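Local atomic coordinates of nickel-dependent hydrogenase large subunit (Allochromatium vinosum, PDB entry 3MYR), a protein that forms the nickel-iron-bearing large subunit of a heterodimeric hydrogenase that oxidises molecular hydrogen, passing the electrons to an acceptor. Residues G40-L45 and G348-E353. Sequence-based numbering, arbitrary orientation.
With MG (magnesium ion), chain O.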
loop_
_atom_site.group_PDB
_atom_site.type_symbol
_atom_site.label_atom_id
_atom_site.label_comp_id
_atom_site.label_asym_id
_atom_site.label_seq_id
_atom_site.Cartn_x
_atom_site.Cartn_y
_atom_site.Cartn_z
ATOM N N GLY B 40 -2.435 -4.164 -15.678
ATOM C CA GLY B 40 -1.474 -4.595 -16.720
ATOM C C GLY B 40 -0.369 -3.537 -16.826
ATOM O O GLY B 40 0.110 -3.195 -17.912
ATOM N N ILE B 41 0.122 -3.109 -15.678
ATOM C CA ILE B 41 1.209 -2.161 -15.631
ATOM C C ILE B 41 2.494 -2.682 -16.326
ATOM O O ILE B 41 3.265 -1.913 -16.932
ATOM C CB ILE B 41 1.448 -1.732 -14.159
ATOM C CG1 ILE B 41 0.190 -0.986 -13.686
ATOM C CG2 ILE B 41 2.803 -0.836 -14.050
ATOM C CD1 ILE B 41 0.117 -0.729 -12.158
ATOM N N GLU B 42 2.725 -3.985 -16.269
ATOM C CA GLU B 42 3.918 -4.516 -16.940
ATOM C C GLU B 42 3.899 -4.209 -18.439
ATOM O O GLU B 42 4.920 -3.854 -19.038
ATOM C CB GLU B 42 4.080 -6.022 -16.646
ATOM C CG GLU B 42 4.502 -6.333 -15.173
ATOM C CD GLU B 42 4.042 -7.735 -14.715
ATOM O OE1 GLU B 42 3.048 -8.212 -15.336
ATOM O OE2 GLU B 42 4.616 -8.322 -13.722
ATOM N N THR B 43 2.711 -4.305 -19.016
ATOM C CA THR B 43 2.502 -4.067 -20.435
ATOM C C THR B 43 2.628 -2.590 -20.724
ATOM O O THR B 43 3.282 -2.203 -21.705
ATOM C CB THR B 43 1.099 -4.547 -20.773
ATOM O OG1 THR B 43 1.078 -5.974 -20.600
ATOM C CG2 THR B 43 0.689 -4.197 -22.229
ATOM N N ILE B 44 2.119 -1.760 -19.805
ATOM C CA ILE B 44 2.254 -0.291 -19.943
ATOM C C ILE B 44 3.702 0.177 -20.041
ATOM O O ILE B 44 4.051 1.044 -20.881
ATOM C CB ILE B 44 1.445 0.418 -18.864
ATOM C CG1 ILE B 44 -0.053 0.176 -19.177
ATOM C CG2 ILE B 44 1.750 2.003 -18.811
ATOM C CD1 ILE B 44 -1.013 0.435 -17.953
ATOM N N LEU B 45 4.591 -0.488 -19.313
ATOM C CA LEU B 45 6.016 -0.101 -19.341
ATOM C C LEU B 45 6.780 -0.361 -20.595
ATOM O O LEU B 45 7.859 0.203 -20.723
ATOM C CB LEU B 45 6.795 -0.842 -18.241
ATOM C CG LEU B 45 6.451 -0.433 -16.830
ATOM C CD1 LEU B 45 6.800 -1.553 -15.852
ATOM C CD2 LEU B 45 7.119 0.998 -16.496
ATOM N N GLY B 348 9.057 -13.435 -18.543
ATOM C CA GLY B 348 7.641 -13.387 -18.118
ATOM C C GLY B 348 6.799 -12.875 -19.247
ATOM O O GLY B 348 7.292 -12.135 -20.095
ATOM N N GLN B 349 5.505 -13.173 -19.204
ATOM C CA GLN B 349 4.589 -12.658 -20.233
ATOM C C GLN B 349 3.313 -12.282 -19.520
ATOM O O GLN B 349 2.919 -13.000 -18.566
ATOM C CB GLN B 349 4.235 -13.767 -21.259
ATOM C CG GLN B 349 5.389 -14.247 -22.115
ATOM C CD GLN B 349 4.946 -15.369 -23.084
ATOM O OE1 GLN B 349 3.773 -15.459 -23.483
ATOM N NE2 GLN B 349 5.899 -16.201 -23.486
ATOM N N THR B 350 2.676 -11.193 -19.978
ATOM C CA THR B 350 1.477 -10.664 -19.312
ATOM C C THR B 350 0.461 -10.390 -20.430
ATOM O O THR B 350 0.384 -9.266 -20.953
ATOM C CB THR B 350 1.794 -9.399 -18.427
ATOM O OG1 THR B 350 2.822 -9.742 -17.479
ATOM C CG2 THR B 350 0.573 -8.987 -17.625
ATOM N N ASN B 351 -0.163 -11.474 -20.907
ATOM C CA ASN B 351 -1.173 -11.375 -21.961
ATOM C C ASN B 351 -2.523 -11.708 -21.298
ATOM O O ASN B 351 -2.748 -12.852 -20.914
ATOM C CB ASN B 351 -0.910 -12.395 -23.096
ATOM C CG ASN B 351 0.518 -12.275 -23.686
ATOM O OD1 ASN B 351 0.916 -11.202 -24.115
ATOM N ND2 ASN B 351 1.272 -13.358 -23.678
ATOM N N LEU B 352 -3.375 -10.716 -21.130
ATOM C CA LEU B 352 -4.610 -10.877 -20.319
ATOM C C LEU B 352 -5.619 -11.736 -21.078
ATOM O O LEU B 352 -5.909 -11.439 -22.216
ATOM C CB LEU B 352 -5.267 -9.515 -20.023
ATOM C CG LEU B 352 -4.386 -8.382 -19.460
ATOM C CD1 LEU B 352 -5.259 -7.199 -18.950
ATOM C CD2 LEU B 352 -3.603 -8.916 -18.302
ATOM N N GLU B 353 -6.170 -12.771 -20.452
ATOM C CA GLU B 353 -7.137 -13.619 -21.151
ATOM C C GLU B 353 -8.212 -14.141 -20.185
ATOM O O GLU B 353 -8.051 -15.155 -19.546
ATOM C CB GLU B 353 -6.448 -14.770 -21.887
ATOM C CG GLU B 353 -7.430 -15.572 -22.793
ATOM C CD GLU B 353 -8.330 -14.694 -23.703
ATOM O OE1 GLU B 353 -7.730 -13.991 -24.521
ATOM O OE2 GLU B 353 -9.614 -14.714 -23.653
HETATM MG MG MG O . 3.933 -9.684 -12.425
HETATM O O HOH W 1 2.327 -10.129 -13.777
HETATM O O HOH W 2 2.884 -7.527 -22.120
HETATM O O HOH W 3 5.095 -11.033 -13.463
HETATM O O HOH W 4 3.231 -11.222 -11.194
#
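The hydroxyl of T350 donates a hydrogen bond to the carboxylate of E42: OG1 of T350 lies 2.6 Å from OE1 of E42. The hydroxyl does not come in level with the carboxylate but from above its plane, 47° out of it, and the two side chains cross at about a right angle. The methyl of T350 sits beside the same oxygen, with CG2 3.5 Å from E42 OE1. K377 NZ, and Q505 NE2 from strand 500-507, also hydrogen-bond to T350 OG1, so this hydroxyl is gripped by three partners, and the positive charge of K377 would probably polarise it and favour its donation to the carboxylate.

The metal takes the other carboxylate oxygen. E42 OE2 binds magnesium at 2.0 Å, while OE1 stays 3.4 Å from the ion, so the carboxylate binds in a monodentate way. Beyond CG the glutamate chain runs extended (chi2 154°), carrying the carboxylate from the helix to the ion. OE1 of E42 also accepts a hydrogen bond from water 1, whose oxygen lies 2.6 Å from it and is itself bound to the ion; T350 thus acts from the second shell, helping to fix the carboxylate's rotation.

A water joins the next pair. Water 2 lies 2.8 Å from T43 OG1 and donates a longer bond to the carbonyl oxygen of T350. L119 and P124 of the small subunit pack on I41 and T43, so this helix also lies against the partner chain.

With three waters, H561 NE2 and the A506 carbonyl oxygen, E42, whose side chain lies about 11 Å from the nickel-iron centre, completes the six-ligand magnesium site at the C-terminus of the [NiFe] hydrogenase large subunit.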